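Local coordinates for subclass B1 metallo-beta-lactamase (Myroides odoratimimus, PDB 6T5L), which hydrolyses beta-lactam antibiotics, carbapenems among them, with the help of zinc ions bound in its active site, at residues I18-T22 and E23-I27; G168-P171 and E172-A175; G225-E228 and L229-Y232. All blocks are in the same frame, centred on the assembly; numbering follows the deposited sequence.

Three local contacts, met in series from the N terminus with none nesting or crossing, illustrate how a chain turns corners between regular elements. Interaction 1 closes the hairpin of strands 17-21 and 25-29 at one edge of the six-stranded sheet, beside helix 71-83. Interaction 2 closes a second hairpin, between strands 167-170 and 175-179 in the five-stranded sheet. Interaction 3 turns the chain from the loop after strand 216-219 into the C-terminal helix 228-237. The centres of interactions 2 and 3 are about 15 Å apart, whereas interaction 1 lies about 23 and 25 Å from them, centre to centre. Together they touch the two large sheets and the C-terminal helix of the metallo-beta-lactamase fold.

Interaction 1: residues I18-T22 and E23-I27; sequences IVYQT and ENLII
Tyr20 and Ile27 face each other across a tight hairpin, joined through backbone and side chain alike. Ile27 N donates to Tyr20 O at 2.9 Å in a nearly straight bond (170° at the hydrogen), and on the same face of the sheet Tyr20 CB meets Ile27 CB at 4.0 Å. With its CG anti to the backbone N (chi1 179°), Tyr20 sends its ring along the strand toward the turn and crosses Leu25 at about a right angle, Tyr20 CE1 lying 3.6 Å from Leu25 CD2. The phenol OH is hydrogen-bonded to Glu76 OE1 of helix 71-83, and Phe80 of that helix meets the ring. Ile27 is shared further: its carbonyl O takes the N-H of Val19 at 2.9 Å, while its CG2 touches Val19 CG2 at 3.7 Å. Val19 and Tyr20 thus both stand opposite Ile27, the signature of a classic beta bulge, here in the beta hairpin at the edge of the six-stranded sheet. On the other face, Gln21 and Ile26 form a non-hydrogen-bonded pair whose side chains run side by side, Gln21 CG being 3.8 Å from Ile26 CG1. Thr22 fills the bend. Its OG1 sits beside its own backbone N (chi1 -82°), which places the methyl CG2 near the carbonyl carbon, on the side of the oncoming chain, in a tight approach of 3.2 Å to Asn24 N. The Asn24 amide itself is fixed by helix 71-83: OD1 accepts from Lys72 NZ and ND2 donates to Glu76 OE2.

Interaction 2: residues G168-P171 and E172-A175; sequences GYFP and EDNA
Phe170 lays its ring against Glu172 and Asp173 at the start of the turn, with Glu172 N over one ring face, offset toward the rim. Phe170 CE2 comes within 3.6 Å of Glu172 CB, and the ring and the Glu172 carboxylate are inclined by 72°. Asp173 instead runs alongside the phenylalanine, its CB 4.0 Å from Phe170 CD2, with its carboxylate plane almost perpendicular to the ring. The torsion responsible is chi1 of Phe170 (-170°), which puts CG anti to N and beside the carbonyl carbon, on the side where the chain continues. Tyr169, on the opposite face of the strand, also bends forward: one ring face lies over Pro171 N, and its CD1 reaches Ala175 O at 3.3 Å. That same oxygen accepts Phe170 N at 2.9 Å, in the carbonyl plane, while Ala175 N returns a bond to Phe170 O at 3.1 Å from well above the carbonyl plane. Asn174 N donates a hydrogen bond to Pro171 O from above its carbonyl plane, and Asp173 N makes a weak one to Phe170 O. Asn174 has left-handed backbone angles; with Ala175 it faces Phe170 as a G1 beta bulge, which closes the hairpin. Around it, Phe170 and Ala175 pack on Ile34 of strand 34-41, Asp173 OD2 accepts the backbone N-H of His33, and Pro171 touches Tyr153 on the neighbouring strand 150-155.

Interaction 3: residues G225-E228 and L229-Y232; sequences GGIE and LFDY
Gly226 and Leu229 open the series of backbone hydrogen bonds by which a loop is converted into a helix. Leu229 N donates to Gly226 O at 3.0 Å in a straight bond, although it approaches from above the carbonyl plane. Then come two bonds of alpha-helical spacing: Asp231 N to Ile227 O at 3.2 Å, lying in the carbonyl plane, and Tyr232 N to Glu228 O at 2.9 Å.

Among polar side chains, Glu228 doubles back on the residues before it. CG lies between the backbone N and the carbonyl carbon (chi1 72°) and the chain bends at chi2 (-84°), which brings OE2 to Gly226 N at 3.0 Å, the N-H arriving from above the carboxylate plane. Its negative charge at the N-terminal end of the helix would be expected to interact favourably with the helix dipole. Further along, Asp231 OD1 forms a salt bridge with Lys208, and Tyr232 OH reaches the carbonyl of Ala187.

Apolar contacts flank these bonds. The branch methyl of Ile227 rests against the Phe230 ring, with CG2 3.8 Å from CE2 of Phe230 and the two side chains crossing obliquely. Leu229 lies alongside Glu228, pointing the same way; its CD1 approaches Gly226 O at 3.6 Å and Gly225 CA at 3.9 Å, so its methyls lie against the backbone of the two glycines. Leu229 also packs on Val217 and Pro219, and Phe230 on Val207 of helix 200-210.

The pattern is that of a helix N terminus, here the start of the C-terminal helix 228-237 of the metallo-beta-lactamase fold, which follows strand 216-219 and the zinc ligand His221 just beyond it.

Interaction 1: residues I18-T22 and E23-I27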
loop_
_atom_site.group_PDB
_atom_site.type_symbol
_atom_site.label_atom_id
_atom_site.label_comp_id
_atom_site.label_asym_id
_atom_site.label_seq_id
_atom_site.Cartn_x
_atom_site.Cartn_y
_atom_site.Cartn_z
ATOM N N ILE A 18 17.554 -6.044 -4.228
ATOM C CA ILE A 18 17.007 -6.634 -3.012
ATOM C C ILE A 18 17.829 -6.110 -1.844
ATOM O O ILE A 18 19.039 -6.294 -1.810
ATOM C CB ILE A 18 17.067 -8.167 -3.064
ATOM C CG1 ILE A 18 16.148 -8.720 -4.156
ATOM C CG2 ILE A 18 16.775 -8.744 -1.649
ATOM C CD1 ILE A 18 16.623 -10.055 -4.706
ATOM N N VAL A 19 17.206 -5.419 -0.905
ATOM C CA VAL A 19 18.011 -4.915 0.202
ATOM C C VAL A 19 17.748 -5.648 1.511
ATOM O O VAL A 19 18.419 -5.365 2.489
ATOM C CB VAL A 19 17.812 -3.406 0.366
ATOM C CG1 VAL A 19 18.389 -2.710 -0.854
ATOM C CG2 VAL A 19 16.362 -3.130 0.566
ATOM N N TYR A 20 16.808 -6.587 1.550
ATOM C CA TYR A 20 16.502 -7.377 2.748
ATOM C C TYR A 20 15.688 -8.569 2.288
ATOM O O TYR A 20 14.769 -8.405 1.478
ATOM C CB TYR A 20 15.728 -6.542 3.769
ATOM C CG TYR A 20 15.336 -7.281 5.046
ATOM C CD1 TYR A 20 14.161 -8.036 5.119
ATOM C CD2 TYR A 20 16.118 -7.196 6.172
ATOM C CE1 TYR A 20 13.808 -8.699 6.289
ATOM C CE2 TYR A 20 15.797 -7.846 7.325
ATOM C CZ TYR A 20 14.629 -8.594 7.402
ATOM O OH TYR A 20 14.292 -9.252 8.599
ATOM N N GLN A 21 15.981 -9.758 2.787
ATOM C CA GLN A 21 15.177 -10.909 2.398
ATOM C C GLN A 21 15.309 -12.026 3.425
ATOM O O GLN A 21 16.417 -12.392 3.857
ATOM C CB GLN A 21 15.580 -11.427 1.012
ATOM C CG GLN A 21 14.844 -12.687 0.558
ATOM C CD GLN A 21 15.205 -13.106 -0.865
ATOM O OE1 GLN A 21 16.352 -12.970 -1.296
ATOM N NE2 GLN A 21 14.227 -13.644 -1.588
ATOM N N THR A 22 14.172 -12.642 3.684
ATOM C CA THR A 22 13.885 -13.531 4.801
ATOM C C THR A 22 12.670 -14.330 4.343
ATOM O O THR A 22 12.016 -13.969 3.363
ATOM C CB THR A 22 13.649 -12.649 6.040
ATOM O OG1 THR A 22 14.922 -12.266 6.628
ATOM C CG2 THR A 22 12.739 -13.210 6.961
ATOM N N GLU A 23 12.389 -15.436 5.019
ATOM C CA GLU A 23 11.183 -16.185 4.695
ATOM C C GLU A 23 9.921 -15.351 4.912
ATOM O O GLU A 23 8.879 -15.645 4.321
ATOM C CB GLU A 23 11.107 -17.460 5.537
ATOM C CG GLU A 23 10.957 -17.187 7.035
ATOM C CD GLU A 23 10.592 -18.423 7.847
ATOM O OE1 GLU A 23 9.947 -19.339 7.292
ATOM O OE2 GLU A 23 10.938 -18.467 9.046
ATOM N N ASN A 24 9.972 -14.347 5.783
ATOM C CA ASN A 24 8.774 -13.588 6.117
ATOM C C ASN A 24 8.642 -12.249 5.402
ATOM O O ASN A 24 7.547 -11.687 5.404
ATOM C CB ASN A 24 8.722 -13.265 7.615
ATOM C CG ASN A 24 8.640 -14.511 8.482
ATOM O OD1 ASN A 24 7.909 -15.431 8.173
ATOM N ND2 ASN A 24 9.375 -14.520 9.564
ATOM N N LEU A 25 9.726 -11.704 4.852
ATOM C CA LEU A 25 9.754 -10.323 4.387
ATOM C C LEU A 25 10.799 -10.138 3.293
ATOM O O LEU A 25 11.965 -10.445 3.517
ATOM C CB LEU A 25 10.096 -9.367 5.548
ATOM C CG LEU A 25 10.145 -7.891 5.210
ATOM C CD1 LEU A 25 8.710 -7.494 4.757
ATOM C CD2 LEU A 25 10.614 -6.982 6.315
ATOM N N ILE A 26 10.401 -9.594 2.151
ATOM C CA ILE A 26 11.336 -9.139 1.118
ATOM C C ILE A 26 11.196 -7.645 0.909
ATOM O O ILE A 26 10.068 -7.119 0.835
ATOM C CB ILE A 26 11.099 -9.853 -0.217
ATOM C CG1 ILE A 26 11.391 -11.342 -0.043
ATOM C CG2 ILE A 26 12.052 -9.323 -1.346
ATOM C CD1 ILE A 26 10.576 -12.161 -0.915
ATOM N N ILE A 27 12.339 -6.956 0.803
ATOM C CA ILE A 27 12.335 -5.525 0.507
ATOM C C ILE A 27 13.165 -5.312 -0.751
ATOM O O ILE A 27 14.338 -5.688 -0.781
ATOM C CB ILE A 27 12.878 -4.684 1.669
ATOM C CG1 ILE A 27 12.089 -4.970 2.938
ATOM C CG2 ILE A 27 12.758 -3.187 1.389
ATOM C CD1 ILE A 27 12.539 -4.148 4.130
#

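Interaction 2: residues G168-P171 and E172-A175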
loop_
_atom_site.group_PDB
_atom_site.type_symbol
_atom_site.label_atom_id
_atom_site.label_comp_id
_atom_site.label_asym_id
_atom_site.label_seq_id
_atom_site.Cartn_x
_atom_site.Cartn_y
_atom_site.Cartn_z
ATOM N N GLY A 168 -1.450 5.558 -3.213
ATOM C CA GLY A 168 -0.340 6.336 -2.700
ATOM C C GLY A 168 0.453 6.876 -3.884
ATOM O O GLY A 168 0.501 6.271 -4.966
ATOM N N TYR A 169 1.014 8.068 -3.686
ATOM C CA TYR A 169 1.739 8.793 -4.696
ATOM C C TYR A 169 2.912 9.551 -4.101
ATOM O O TYR A 169 2.740 10.347 -3.162
ATOM C CB TYR A 169 0.808 9.783 -5.388
ATOM C CG TYR A 169 1.414 10.520 -6.541
ATOM C CD1 TYR A 169 2.103 9.850 -7.521
ATOM C CD2 TYR A 169 1.274 11.888 -6.655
ATOM C CE1 TYR A 169 2.641 10.541 -8.640
ATOM C CE2 TYR A 169 1.784 12.579 -7.746
ATOM C CZ TYR A 169 2.485 11.900 -8.726
ATOM O OH TYR A 169 3.013 12.559 -9.804
ATOM N N PHE A 170 4.083 9.337 -4.704
ATOM C CA PHE A 170 5.267 10.151 -4.436
ATOM C C PHE A 170 5.777 10.773 -5.736
ATOM O O PHE A 170 6.490 10.090 -6.504
ATOM C CB PHE A 170 6.321 9.253 -3.798
ATOM C CG PHE A 170 7.534 9.989 -3.245
ATOM C CD1 PHE A 170 7.420 10.890 -2.192
ATOM C CD2 PHE A 170 8.794 9.769 -3.805
ATOM C CE1 PHE A 170 8.562 11.546 -1.704
ATOM C CE2 PHE A 170 9.951 10.417 -3.307
ATOM C CZ PHE A 170 9.834 11.300 -2.262
ATOM N N PRO A 171 5.469 12.060 -6.019
ATOM C CA PRO A 171 5.831 12.625 -7.332
ATOM C C PRO A 171 7.316 12.738 -7.612
ATOM O O PRO A 171 7.685 12.731 -8.789
ATOM C CB PRO A 171 5.170 14.028 -7.332
ATOM C CG PRO A 171 4.835 14.336 -5.862
ATOM C CD PRO A 171 4.603 12.979 -5.248
ATOM N N GLU A 172 8.170 12.886 -6.605
ATOM C CA GLU A 172 9.604 13.054 -6.850
ATOM C C GLU A 172 10.184 11.856 -7.605
ATOM O O GLU A 172 11.040 12.014 -8.478
ATOM C CB GLU A 172 10.334 13.281 -5.522
ATOM C CG GLU A 172 11.791 13.652 -5.658
ATOM C CD GLU A 172 11.968 14.937 -6.417
ATOM O OE1 GLU A 172 11.365 15.964 -6.025
ATOM O OE2 GLU A 172 12.682 14.889 -7.432
ATOM N N ASP A 173 9.707 10.654 -7.323
ATOM C CA ASP A 173 10.176 9.485 -8.063
ATOM C C ASP A 173 9.099 8.952 -8.998
ATOM O O ASP A 173 9.113 7.765 -9.316
ATOM C CB ASP A 173 10.613 8.367 -7.105
ATOM C CG ASP A 173 12.002 8.573 -6.537
ATOM O OD1 ASP A 173 12.618 9.593 -6.875
ATOM O OD2 ASP A 173 12.495 7.666 -5.801
ATOM N N ASN A 174 8.084 9.749 -9.305
ATOM C CA ASN A 174 7.011 9.347 -10.242
ATOM C C ASN A 174 6.408 7.981 -9.882
ATOM O O ASN A 174 6.228 7.091 -10.728
ATOM C CB ASN A 174 7.529 9.322 -11.680
ATOM C CG ASN A 174 8.082 10.663 -12.151
ATOM O OD1 ASN A 174 9.275 10.847 -12.235
ATOM N ND2 ASN A 174 7.211 11.583 -12.481
ATOM N N ALA A 175 6.115 7.805 -8.606
ATOM C CA ALA A 175 5.823 6.492 -8.069
ATOM C C ALA A 175 4.402 6.421 -7.534
ATOM O O ALA A 175 3.975 7.298 -6.762
ATOM C CB ALA A 175 6.830 6.156 -6.964
#

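Interaction 3: residues G225-E228 and L229-Y232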
loop_
_atom_site.group_PDB
_atom_site.type_symbol
_atom_site.label_atom_id
_atom_site.label_comp_id
_atom_site.label_asym_id
_atom_site.label_seq_id
_atom_site.Cartn_x
_atom_site.Cartn_y
_atom_site.Cartn_z
ATOM N N GLY A 225 5.429 -2.523 -12.365
ATOM C CA GLY A 225 5.881 -2.015 -13.646
ATOM C C GLY A 225 5.472 -0.575 -13.850
ATOM O O GLY A 225 5.559 0.225 -12.923
ATOM N N GLY A 226 5.047 -0.227 -15.071
ATOM C CA GLY A 226 4.645 1.123 -15.425
ATOM C C GLY A 226 3.144 1.315 -15.539
ATOM O O GLY A 226 2.332 0.553 -14.983
ATOM N N ILE A 227 2.762 2.383 -16.239
ATOM C CA ILE A 227 1.355 2.744 -16.379
ATOM C C ILE A 227 0.558 1.688 -17.143
ATOM O O ILE A 227 -0.681 1.692 -17.083
ATOM C CB ILE A 227 1.173 4.118 -17.066
ATOM C CG1 ILE A 227 1.960 4.187 -18.366
ATOM C CG2 ILE A 227 1.582 5.241 -16.146
ATOM C CD1 ILE A 227 1.904 5.542 -19.001
ATOM N N GLU A 228 1.230 0.762 -17.817
ATOM C CA GLU A 228 0.541 -0.356 -18.440
ATOM C C GLU A 228 -0.200 -1.229 -17.420
ATOM O O GLU A 228 -1.096 -1.995 -17.795
ATOM C CB GLU A 228 1.569 -1.142 -19.277
ATOM C CG GLU A 228 2.603 -1.976 -18.501
ATOM C CD GLU A 228 3.874 -1.220 -17.992
ATOM O OE1 GLU A 228 3.984 0.045 -18.105
ATOM O OE2 GLU A 228 4.758 -1.952 -17.448
ATOM N N LEU A 229 0.128 -1.126 -16.144
ATOM C CA LEU A 229 -0.676 -1.836 -15.157
ATOM C C LEU A 229 -2.037 -1.183 -15.046
ATOM O O LEU A 229 -3.046 -1.883 -14.977
ATOM C CB LEU A 229 0.007 -1.877 -13.795
ATOM C CG LEU A 229 0.965 -3.060 -13.682
ATOM C CD1 LEU A 229 2.188 -2.994 -14.640
ATOM C CD2 LEU A 229 1.433 -3.146 -12.228
ATOM N N PHE A 230 -2.081 0.159 -15.087
ATOM C CA PHE A 230 -3.349 0.873 -15.188
ATOM C C PHE A 230 -4.159 0.359 -16.383
ATOM O O PHE A 230 -5.326 -0.034 -16.257
ATOM C CB PHE A 230 -3.102 2.367 -15.382
ATOM C CG PHE A 230 -2.361 3.068 -14.266
ATOM C CD1 PHE A 230 -2.271 2.524 -12.972
ATOM C CD2 PHE A 230 -1.785 4.309 -14.508
ATOM C CE1 PHE A 230 -1.633 3.205 -11.966
ATOM C CE2 PHE A 230 -1.129 4.982 -13.501
ATOM C CZ PHE A 230 -1.077 4.421 -12.212
ATOM N N ASP A 231 -3.539 0.378 -17.569
ATOM C CA ASP A 231 -4.247 0.014 -18.787
ATOM C C ASP A 231 -4.782 -1.397 -18.689
ATOM O O ASP A 231 -5.936 -1.669 -19.039
ATOM C CB ASP A 231 -3.326 0.099 -20.014
ATOM C CG ASP A 231 -2.992 1.505 -20.411
ATOM O OD1 ASP A 231 -3.822 2.399 -20.173
ATOM O OD2 ASP A 231 -1.914 1.697 -21.018
ATOM N N TYR A 232 -3.938 -2.322 -18.236
ATOM C CA TYR A 232 -4.361 -3.705 -18.149
ATOM C C TYR A 232 -5.526 -3.862 -17.151
ATOM O O TYR A 232 -6.485 -4.584 -17.420
ATOM C CB TYR A 232 -3.152 -4.580 -17.792
ATOM C CG TYR A 232 -3.590 -5.989 -17.545
ATOM C CD1 TYR A 232 -3.691 -6.925 -18.616
ATOM C CD2 TYR A 232 -3.990 -6.371 -16.270
ATOM C CE1 TYR A 232 -4.170 -8.232 -18.371
ATOM C CE2 TYR A 232 -4.483 -7.664 -16.025
ATOM C CZ TYR A 232 -4.556 -8.583 -17.048
ATOM O OH TYR A 232 -5.010 -9.830 -16.710
#